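Local coordinates for protein 2-hydroxyisobutyryl-CoA synthetase (Aquincola tertiaricarbonis, PDB 6HDY) that belongs to the ANL superfamily, pairing a large AMP-binding domain with a smaller C-terminal domain, at residues F17-D22 with H329-S334; T405-M410 with D472-F477; D411-R416 with T444-R449. All blocks are in the same frame, centred on the assembly; numbering follows the deposited sequence.

Contact 1: F17-D22 with H329-S334; sequences FPVEYD and HLERTS
Tyr21 and Glu331 make the hydrogen bond of this contact: Tyr21 OH donates to Glu331 OE1 at 2.7 Å, and OE1 accepts through its syn lone pair, the one on the side of the other oxygen. Ring and carboxylate planes are turned 66° apart. Glu331 gets there on an extended chain, its CG anti to the carbonyl carbon (chi1 -66°), and its second oxygen, OE2, forms a salt bridge with Arg38, so both oxygens of this buried carboxylate are engaged.

The van der Waals contacts start with Val19, wedged between these partners. Its CG2 approaches Glu331 OE2 to 3.5 Å and also sits over one face of the Tyr21 ring, while CG1 rests against Glu331 CB at 3.9 Å. Further along, the Thr333 methyl CG2 packs on Pro18 CB at 3.8 Å and on Phe17 CZ; a cis peptide bond joins Phe17 to Pro18.

A third kind of contact sets an aromatic edge against backbone oxygens. Phe17 CD2 lies 3.4 Å from Leu330 O, and CZ lies 3.6 Å from Arg332 O, which is in the ring plane. Leu330 O also accepts from Arg53 of helix 43-64, the helix that Phe17 touches through Arg53 and Gln56.

Both segments are loops, the second leaving strand 322-329 of the antiparallel sheet, so the N-terminal segment is pinned beside that sheet without strand pairing. With a phenol on one oxygen and a guanidinium on the other, Glu331 is probably held in its ionised form despite its burial.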
loop_
_atom_site.group_PDB
_atom_site.type_symbol
_atom_site.label_atom_id
_atom_site.label_comp_id
_atom_site.label_asym_id
_atom_site.label_seq_id
_atom_site.Cartn_x
_atom_site.Cartn_y
_atom_site.Cartn_z
ATOM N N PHE A 17 -13.602 -10.468 -26.490
ATOM C CA PHE A 17 -12.913 -9.184 -26.459
ATOM C C PHE A 17 -13.903 -8.064 -26.774
ATOM O O PHE A 17 -14.487 -8.076 -27.862
ATOM C CB PHE A 17 -11.681 -9.082 -27.366
ATOM C CG PHE A 17 -10.874 -7.815 -27.113
ATOM C CD1 PHE A 17 -11.164 -6.633 -27.793
ATOM C CD2 PHE A 17 -9.842 -7.803 -26.178
ATOM C CE1 PHE A 17 -10.426 -5.470 -27.558
ATOM C CE2 PHE A 17 -9.091 -6.646 -25.960
ATOM C CZ PHE A 17 -9.399 -5.481 -26.641
ATOM N N PRO A 18 -14.058 -7.053 -25.872
ATOM C CA PRO A 18 -13.437 -6.913 -24.534
ATOM C C PRO A 18 -13.920 -8.013 -23.586
ATOM O O PRO A 18 -15.071 -8.419 -23.664
ATOM C CB PRO A 18 -13.930 -5.527 -24.058
ATOM C CG PRO A 18 -14.382 -4.818 -25.299
ATOM C CD PRO A 18 -14.963 -5.926 -26.148
ATOM N N VAL A 19 -13.039 -8.511 -22.718
ATOM C CA VAL A 19 -13.368 -9.580 -21.769
ATOM C C VAL A 19 -14.332 -9.062 -20.648
ATOM O O VAL A 19 -14.365 -7.868 -20.366
ATOM C CB VAL A 19 -12.068 -10.253 -21.246
ATOM C CG1 VAL A 19 -11.445 -9.453 -20.100
ATOM C CG2 VAL A 19 -12.300 -11.709 -20.859
ATOM N N GLU A 20 -15.127 -9.965 -20.061
ATOM C CA GLU A 20 -16.145 -9.654 -19.064
ATOM C C GLU A 20 -16.440 -10.873 -18.192
ATOM O O GLU A 20 -17.497 -11.505 -18.321
ATOM C CB GLU A 20 -17.436 -9.196 -19.782
ATOM C CG GLU A 20 -17.794 -7.755 -19.461
ATOM C CD GLU A 20 -19.213 -7.518 -18.979
ATOM O OE1 GLU A 20 -19.377 -6.868 -17.922
ATOM O OE2 GLU A 20 -20.161 -7.991 -19.649
ATOM N N TYR A 21 -15.523 -11.170 -17.284
ATOM C CA TYR A 21 -15.582 -12.336 -16.407
ATOM C C TYR A 21 -16.696 -12.369 -15.364
ATOM O O TYR A 21 -16.938 -11.377 -14.683
ATOM C CB TYR A 21 -14.245 -12.517 -15.691
ATOM C CG TYR A 21 -13.104 -12.984 -16.574
ATOM C CD1 TYR A 21 -13.093 -14.272 -17.113
ATOM C CD2 TYR A 21 -11.982 -12.180 -16.779
ATOM C CE1 TYR A 21 -12.042 -14.708 -17.918
ATOM C CE2 TYR A 21 -10.907 -12.621 -17.543
ATOM C CZ TYR A 21 -10.936 -13.889 -18.108
ATOM O OH TYR A 21 -9.854 -14.330 -18.825
ATOM N N ASP A 22 -17.314 -13.555 -15.187
ATOM C CA ASP A 22 -18.295 -13.827 -14.137
ATOM C C ASP A 22 -17.505 -13.768 -12.815
ATOM O O ASP A 22 -16.636 -14.604 -12.555
ATOM C CB ASP A 22 -18.960 -15.220 -14.340
ATOM C CG ASP A 22 -19.887 -15.714 -13.221
ATOM O OD1 ASP A 22 -20.055 -14.984 -12.208
ATOM O OD2 ASP A 22 -20.428 -16.837 -13.349
ATOM N N HIS A 329 -0.887 -8.110 -24.944
ATOM C CA HIS A 329 -2.134 -8.223 -24.188
ATOM C C HIS A 329 -3.240 -8.780 -25.068
ATOM O O HIS A 329 -3.480 -8.259 -26.169
ATOM C CB HIS A 329 -2.618 -6.832 -23.658
ATOM C CG HIS A 329 -1.885 -6.357 -22.439
ATOM N ND1 HIS A 329 -1.201 -5.151 -22.427
ATOM C CD2 HIS A 329 -1.781 -6.929 -21.217
ATOM C CE1 HIS A 329 -0.694 -5.038 -21.211
ATOM N NE2 HIS A 329 -1.008 -6.090 -20.451
ATOM N N LEU A 330 -3.970 -9.792 -24.563
ATOM C CA LEU A 330 -5.136 -10.299 -25.319
ATOM C C LEU A 330 -6.482 -9.904 -24.662
ATOM O O LEU A 330 -7.542 -10.075 -25.264
ATOM C CB LEU A 330 -5.049 -11.832 -25.512
ATOM C CG LEU A 330 -3.793 -12.393 -26.184
ATOM C CD1 LEU A 330 -3.874 -13.890 -26.283
ATOM C CD2 LEU A 330 -3.587 -11.786 -27.552
ATOM N N GLU A 331 -6.436 -9.352 -23.438
ATOM C CA GLU A 331 -7.614 -9.019 -22.640
ATOM C C GLU A 331 -7.520 -7.653 -21.959
ATOM O O GLU A 331 -7.901 -7.522 -20.787
ATOM C CB GLU A 331 -7.870 -10.135 -21.602
ATOM C CG GLU A 331 -8.273 -11.482 -22.196
ATOM C CD GLU A 331 -8.693 -12.561 -21.218
ATOM O OE1 GLU A 331 -8.368 -12.454 -20.016
ATOM O OE2 GLU A 331 -9.363 -13.518 -21.658
ATOM N N ARG A 332 -7.028 -6.622 -22.686
ATOM C CA ARG A 332 -6.916 -5.256 -22.149
ATOM C C ARG A 332 -7.347 -4.189 -23.131
ATOM O O ARG A 332 -6.945 -4.210 -24.293
ATOM C CB ARG A 332 -5.498 -4.969 -21.602
ATOM C CG ARG A 332 -5.256 -5.579 -20.224
ATOM C CD ARG A 332 -4.089 -4.974 -19.486
ATOM N NE ARG A 332 -4.221 -3.529 -19.227
ATOM C CZ ARG A 332 -3.302 -2.806 -18.596
ATOM N NH1 ARG A 332 -2.189 -3.378 -18.147
ATOM N NH2 ARG A 332 -3.488 -1.504 -18.408
ATOM N N THR A 333 -8.173 -3.247 -22.659
ATOM C CA THR A 333 -8.661 -2.127 -23.465
ATOM C C THR A 333 -7.918 -0.824 -23.140
ATOM O O THR A 333 -7.911 0.083 -23.963
ATOM C CB THR A 333 -10.179 -1.968 -23.291
ATOM O OG1 THR A 333 -10.477 -1.857 -21.895
ATOM C CG2 THR A 333 -10.975 -3.116 -23.926
ATOM N N SER A 334 -7.305 -0.718 -21.941
ATOM C CA SER A 334 -6.587 0.497 -21.494
ATOM C C SER A 334 -5.081 0.251 -21.571
ATOM O O SER A 334 -4.610 -0.780 -21.071
ATOM C CB SER A 334 -6.998 0.895 -20.073
ATOM O OG SER A 334 -6.351 0.089 -19.095
#

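Contact 2: T405-M410 with D472-F477; sequences TRESAM and DDREVF
Thr405 and Phe477 form the close-packed end. The threonine methyl CG2 stands over one face of the ring in a CH-pi contact, 4.0 Å from the centroid and 19° off the ring normal, displaced toward the rim. Phe477 CG is anti to its backbone N (chi1 179°), which carries the ring from the helix toward the loop. Met410 meets the same ring obliquely: its CG lies 3.7 Å from Phe477 CZ, and SD is 4.6 Å from the ring centroid, a Met-aromatic contact. The sulfur also accepts a weak hydrogen bond from Thr405 N, tying the two ends of segment 405-410 together beside the phenylalanine.

Residues 405-410 belong to the loop between strands 399-403 and 413-419 in the mixed sheet of the C-terminal domain, and the helix that starts at Arg474 packs beside it. Asp473 is the N-cap of that helix: its OD1 takes the backbone N-H of Val476 at 3.1 Å, from above the carboxylate plane, and more weakly that of Glu475.

Toward solvent the pairing becomes loose, with long ion pairs and the aliphatic part of Arg474 against Glu407 OE1 and OE2. Glu407 crosses the extended Arg474 at about a right angle; its OE1 is 3.3 Å from Arg474 CD but 3.9 Å from NH1, a long salt bridge. On the flank, Asp472 OD1 lies 3.6 Å from Arg406 NH1, well out of the guanidinium plane, so this long ion pair works through charge alone, with no guanidinium N-H aimed at the oxygen. Arg406 NH2 gives a weak hydrogen bond to Met373 O.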
loop_
_atom_site.group_PDB
_atom_site.type_symbol
_atom_site.label_atom_id
_atom_site.label_comp_id
_atom_site.label_asym_id
_atom_site.label_seq_id
_atom_site.Cartn_x
_atom_site.Cartn_y
_atom_site.Cartn_z
ATOM N N THR A 405 33.105 -1.787 -14.111
ATOM C CA THR A 405 33.244 -0.576 -14.902
ATOM C C THR A 405 32.796 -0.867 -16.331
ATOM O O THR A 405 33.240 -1.852 -16.929
ATOM C CB THR A 405 34.628 0.093 -14.770
ATOM O OG1 THR A 405 34.528 1.368 -15.394
ATOM C CG2 THR A 405 35.782 -0.723 -15.403
ATOM N N ARG A 406 31.889 -0.053 -16.869
ATOM C CA ARG A 406 31.490 -0.261 -18.266
ATOM C C ARG A 406 32.214 0.720 -19.186
ATOM O O ARG A 406 32.055 0.653 -20.405
ATOM C CB ARG A 406 29.963 -0.280 -18.465
ATOM C CG ARG A 406 29.363 -1.630 -18.053
ATOM C CD ARG A 406 28.047 -1.943 -18.749
ATOM N NE ARG A 406 27.328 -3.052 -18.113
ATOM C CZ ARG A 406 26.513 -2.908 -17.076
ATOM N NH1 ARG A 406 26.320 -1.712 -16.532
ATOM N NH2 ARG A 406 25.900 -3.964 -16.558
ATOM N N GLU A 407 33.078 1.572 -18.594
ATOM C CA GLU A 407 33.880 2.599 -19.273
ATOM C C GLU A 407 35.171 2.043 -19.896
ATOM O O GLU A 407 35.636 2.559 -20.921
ATOM C CB GLU A 407 34.209 3.740 -18.295
ATOM C CG GLU A 407 33.035 4.665 -18.008
ATOM C CD GLU A 407 33.200 5.545 -16.784
ATOM O OE1 GLU A 407 33.991 6.514 -16.843
ATOM O OE2 GLU A 407 32.512 5.280 -15.769
ATOM N N SER A 408 35.776 1.035 -19.250
ATOM C CA SER A 408 36.999 0.377 -19.727
ATOM C C SER A 408 36.823 -1.147 -19.666
ATOM O O SER A 408 35.929 -1.624 -18.953
ATOM C CB SER A 408 38.213 0.824 -18.913
ATOM O OG SER A 408 37.971 0.796 -17.515
ATOM N N ALA A 409 37.642 -1.910 -20.432
ATOM C CA ALA A 409 37.556 -3.377 -20.442
ATOM C C ALA A 409 38.041 -3.988 -19.117
ATOM O O ALA A 409 39.027 -3.513 -18.541
ATOM C CB ALA A 409 38.335 -3.952 -21.613
ATOM N N MET A 410 37.316 -5.013 -18.615
ATOM C CA MET A 410 37.668 -5.673 -17.360
ATOM C C MET A 410 38.381 -6.993 -17.573
ATOM O O MET A 410 37.906 -7.842 -18.337
ATOM C CB MET A 410 36.441 -5.881 -16.480
ATOM C CG MET A 410 35.884 -4.606 -15.915
ATOM S SD MET A 410 34.360 -4.921 -15.017
ATOM C CE MET A 410 33.266 -5.364 -16.355
ATOM N N ASP A 472 28.467 -0.127 -10.748
ATOM C CA ASP A 472 29.069 0.114 -12.060
ATOM C C ASP A 472 29.986 1.378 -12.134
ATOM O O ASP A 472 30.330 1.816 -13.230
ATOM C CB ASP A 472 27.942 0.143 -13.123
ATOM C CG ASP A 472 28.346 0.580 -14.525
ATOM O OD1 ASP A 472 29.215 -0.088 -15.129
ATOM O OD2 ASP A 472 27.853 1.633 -14.984
ATOM N N ASP A 473 30.461 1.881 -10.983
ATOM C CA ASP A 473 31.317 3.068 -10.849
ATOM C C ASP A 473 32.807 2.778 -11.155
ATOM O O ASP A 473 33.398 1.862 -10.582
ATOM C CB ASP A 473 31.131 3.652 -9.432
ATOM C CG ASP A 473 31.655 5.051 -9.189
ATOM O OD1 ASP A 473 32.888 5.242 -9.246
ATOM O OD2 ASP A 473 30.850 5.922 -8.799
ATOM N N ARG A 474 33.405 3.580 -12.056
ATOM C CA ARG A 474 34.811 3.480 -12.472
ATOM C C ARG A 474 35.791 3.799 -11.323
ATOM O O ARG A 474 36.832 3.156 -11.231
ATOM C CB ARG A 474 35.080 4.386 -13.687
ATOM C CG ARG A 474 36.323 4.042 -14.504
ATOM C CD ARG A 474 36.693 5.212 -15.405
ATOM N NE ARG A 474 37.921 4.985 -16.170
ATOM C CZ ARG A 474 38.440 5.855 -17.034
ATOM N NH1 ARG A 474 37.842 7.020 -17.257
ATOM N NH2 ARG A 474 39.560 5.565 -17.683
ATOM N N GLU A 475 35.466 4.787 -10.464
ATOM C CA GLU A 475 36.306 5.169 -9.326
ATOM C C GLU A 475 36.275 4.099 -8.228
ATOM O O GLU A 475 37.318 3.805 -7.644
ATOM C CB GLU A 475 35.890 6.533 -8.767
ATOM C CG GLU A 475 36.259 7.702 -9.670
ATOM C CD GLU A 475 35.886 9.062 -9.119
ATOM O OE1 GLU A 475 34.703 9.260 -8.753
ATOM O OE2 GLU A 475 36.775 9.941 -9.079
ATOM N N VAL A 476 35.085 3.505 -7.973
ATOM C CA VAL A 476 34.887 2.447 -6.974
ATOM C C VAL A 476 35.657 1.185 -7.414
ATOM O O VAL A 476 36.326 0.552 -6.589
ATOM C CB VAL A 476 33.371 2.187 -6.682
ATOM C CG1 VAL A 476 33.174 1.005 -5.744
ATOM C CG2 VAL A 476 32.712 3.429 -6.091
ATOM N N PHE A 477 35.564 0.844 -8.723
ATOM C CA PHE A 477 36.242 -0.299 -9.348
ATOM C C PHE A 477 37.766 -0.183 -9.208
ATOM O O PHE A 477 38.424 -1.142 -8.777
ATOM C CB PHE A 477 35.840 -0.438 -10.838
ATOM C CG PHE A 477 36.524 -1.575 -11.568
ATOM C CD1 PHE A 477 35.987 -2.861 -11.550
ATOM C CD2 PHE A 477 37.705 -1.362 -12.272
ATOM C CE1 PHE A 477 36.626 -3.914 -12.215
ATOM C CE2 PHE A 477 38.347 -2.423 -12.923
ATOM C CZ PHE A 477 37.803 -3.693 -12.884
#

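Contact 3: D411-R416 with T444-R449; sequences DELLLR and TVLGVR
Leu413 turns its CG anti to the backbone N (chi1 175°), and Leu446, with CG anti to its carbonyl carbon, comes to meet it at about a right angle; the two touch methyl to methyl, Leu413 CD2 to Leu446 CD1 at 3.7 Å. Val448 adds its CG1, 4.0 Å from Leu413 CB. Ile386 of helix 383-391 touches both leucines, while Ile376 packs on Leu413 and Val448, so the apolar cluster continues onto helix 383-391 and strand 374-376.

The backbone link is a single, nearly straight hydrogen bond from Leu413 N to Arg449 O, 2.8 Å long with an N-H...O angle of 172°. It leads into the parallel pairing of strands 413-419 and 450-454, which continues in backbone bonds from Leu413 and Leu415 to Lys451. Strand 413-419, helix 428-446 and strand 450-454 thus make a beta-alpha-beta crossover in the C-terminal domain. Gly447, with positive phi (80°), is where the chain leaves the helix for the second strand.

Beside this bond Glu412 and Arg449 run side by side and point the same way, touching through aliphatic carbons, CG to CG at 3.7 Å. Their charged ends do not meet: Glu412 OE2 is 5.3 Å from Arg449 NE. Arg449 NH1 hydrogen-bonds instead to Gln443 OE1 on the crossover helix, and Glu412 has a long, weak ion pair with Lys451.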
loop_
_atom_site.group_PDB
_atom_site.type_symbol
_atom_site.label_atom_id
_atom_site.label_comp_id
_atom_site.label_asym_id
_atom_site.label_seq_id
_atom_site.Cartn_x
_atom_site.Cartn_y
_atom_site.Cartn_z
ATOM N N ASP A 411 39.523 -7.164 -16.876
ATOM C CA ASP A 411 40.339 -8.377 -16.935
ATOM C C ASP A 411 39.881 -9.408 -15.893
ATOM O O ASP A 411 39.959 -10.620 -16.140
ATOM C CB ASP A 411 41.822 -8.033 -16.747
ATOM C CG ASP A 411 42.436 -7.282 -17.922
ATOM O OD1 ASP A 411 42.198 -7.693 -19.084
ATOM O OD2 ASP A 411 43.192 -6.311 -17.680
ATOM N N GLU A 412 39.398 -8.917 -14.730
ATOM C CA GLU A 412 38.943 -9.764 -13.624
ATOM C C GLU A 412 37.611 -9.278 -13.054
ATOM O O GLU A 412 37.224 -8.122 -13.234
ATOM C CB GLU A 412 39.992 -9.842 -12.476
ATOM C CG GLU A 412 41.466 -9.760 -12.880
ATOM C CD GLU A 412 42.197 -8.550 -12.327
ATOM O OE1 GLU A 412 41.861 -7.407 -12.718
ATOM O OE2 GLU A 412 43.098 -8.749 -11.479
ATOM N N LEU A 413 36.944 -10.169 -12.316
ATOM C CA LEU A 413 35.696 -9.921 -11.630
ATOM C C LEU A 413 35.980 -9.535 -10.173
ATOM O O LEU A 413 36.602 -10.308 -9.459
ATOM C CB LEU A 413 34.813 -11.178 -11.705
ATOM C CG LEU A 413 33.476 -11.143 -10.924
ATOM C CD1 LEU A 413 32.558 -10.030 -11.420
ATOM C CD2 LEU A 413 32.772 -12.475 -11.006
ATOM N N LEU A 414 35.529 -8.339 -9.739
ATOM C CA LEU A 414 35.711 -7.878 -8.361
ATOM C C LEU A 414 34.422 -8.154 -7.577
ATOM O O LEU A 414 33.341 -7.682 -7.965
ATOM C CB LEU A 414 36.100 -6.377 -8.272
ATOM C CG LEU A 414 37.355 -5.881 -9.022
ATOM C CD1 LEU A 414 37.588 -4.413 -8.754
ATOM C CD2 LEU A 414 38.609 -6.670 -8.638
ATOM N N LEU A 415 34.540 -8.935 -6.484
ATOM C CA LEU A 415 33.400 -9.289 -5.630
ATOM C C LEU A 415 33.654 -8.917 -4.179
ATOM O O LEU A 415 34.775 -9.069 -3.699
ATOM C CB LEU A 415 33.065 -10.793 -5.734
ATOM C CG LEU A 415 32.697 -11.385 -7.116
ATOM C CD1 LEU A 415 32.507 -12.904 -7.020
ATOM C CD2 LEU A 415 31.395 -10.741 -7.689
ATOM N N ARG A 416 32.625 -8.380 -3.502
ATOM C CA ARG A 416 32.623 -8.053 -2.075
ATOM C C ARG A 416 31.636 -9.074 -1.534
ATOM O O ARG A 416 30.450 -9.002 -1.863
ATOM C CB ARG A 416 32.151 -6.610 -1.781
ATOM C CG ARG A 416 33.045 -5.500 -2.380
ATOM C CD ARG A 416 32.756 -4.155 -1.723
ATOM N NE ARG A 416 33.604 -3.975 -0.544
ATOM C CZ ARG A 416 33.369 -3.143 0.470
ATOM N NH1 ARG A 416 32.276 -2.386 0.480
ATOM N NH2 ARG A 416 34.218 -3.075 1.491
ATOM N N THR A 444 35.416 -21.359 -11.629
ATOM C CA THR A 444 35.014 -22.623 -12.252
ATOM C C THR A 444 33.670 -22.457 -12.985
ATOM O O THR A 444 33.491 -23.022 -14.070
ATOM C CB THR A 444 34.910 -23.727 -11.174
ATOM O OG1 THR A 444 35.986 -23.601 -10.243
ATOM C CG2 THR A 444 34.872 -25.136 -11.762
ATOM N N VAL A 445 32.738 -21.683 -12.391
ATOM C CA VAL A 445 31.397 -21.471 -12.932
ATOM C C VAL A 445 31.425 -20.618 -14.210
ATOM O O VAL A 445 30.919 -21.061 -15.247
ATOM C CB VAL A 445 30.404 -20.920 -11.849
ATOM C CG1 VAL A 445 29.101 -20.418 -12.470
ATOM C CG2 VAL A 445 30.101 -21.973 -10.780
ATOM N N LEU A 446 32.011 -19.407 -14.123
ATOM C CA LEU A 446 32.057 -18.416 -15.195
ATOM C C LEU A 446 33.244 -18.525 -16.170
ATOM O O LEU A 446 33.119 -18.087 -17.317
ATOM C CB LEU A 446 32.010 -16.995 -14.605
ATOM C CG LEU A 446 31.047 -16.706 -13.443
ATOM C CD1 LEU A 446 31.271 -15.303 -12.917
ATOM C CD2 LEU A 446 29.576 -16.881 -13.853
ATOM N N GLY A 447 34.371 -19.071 -15.710
ATOM C CA GLY A 447 35.585 -19.210 -16.512
ATOM C C GLY A 447 36.365 -17.914 -16.581
ATOM O O GLY A 447 36.992 -17.607 -17.600
ATOM N N VAL A 448 36.332 -17.148 -15.484
ATOM C CA VAL A 448 36.951 -15.832 -15.380
ATOM C C VAL A 448 37.619 -15.650 -14.015
ATOM O O VAL A 448 37.160 -16.234 -13.042
ATOM C CB VAL A 448 35.869 -14.758 -15.736
ATOM C CG1 VAL A 448 35.674 -13.688 -14.659
ATOM C CG2 VAL A 448 36.144 -14.136 -17.093
ATOM N N ARG A 449 38.715 -14.871 -13.951
ATOM C CA ARG A 449 39.426 -14.575 -12.703
ATOM C C ARG A 449 38.499 -13.757 -11.800
ATOM O O ARG A 449 37.887 -12.789 -12.260
ATOM C CB ARG A 449 40.766 -13.832 -12.979
ATOM C CG ARG A 449 41.497 -13.262 -11.739
ATOM C CD ARG A 449 42.288 -14.279 -10.920
ATOM N NE ARG A 449 42.764 -13.701 -9.658
ATOM C CZ ARG A 449 42.407 -14.121 -8.445
ATOM N NH1 ARG A 449 41.572 -15.145 -8.306
ATOM N NH2 ARG A 449 42.888 -13.524 -7.362
#

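From the N terminus, the chain first reaches residues 17-22, and contact 1 closes a loop of just over 300 residues when 329-334 returns to them, joining the N-terminal segment to the end of a strand in the antiparallel sheet. That loop closes before contact 2 opens. Contact 2 sets the helix from Arg474 against the loop joining strands 399-403 and 413-419 of the mixed sheet; contact 3, nested within it, ties the latter strand to the end of helix 428-446. These two touch where Phe477 O meets Leu414 CD1 at 3.4 Å. Contact 1 lies across the chain's centre, about 46 Å and 48 Å from contacts 2 and 3, centre to centre.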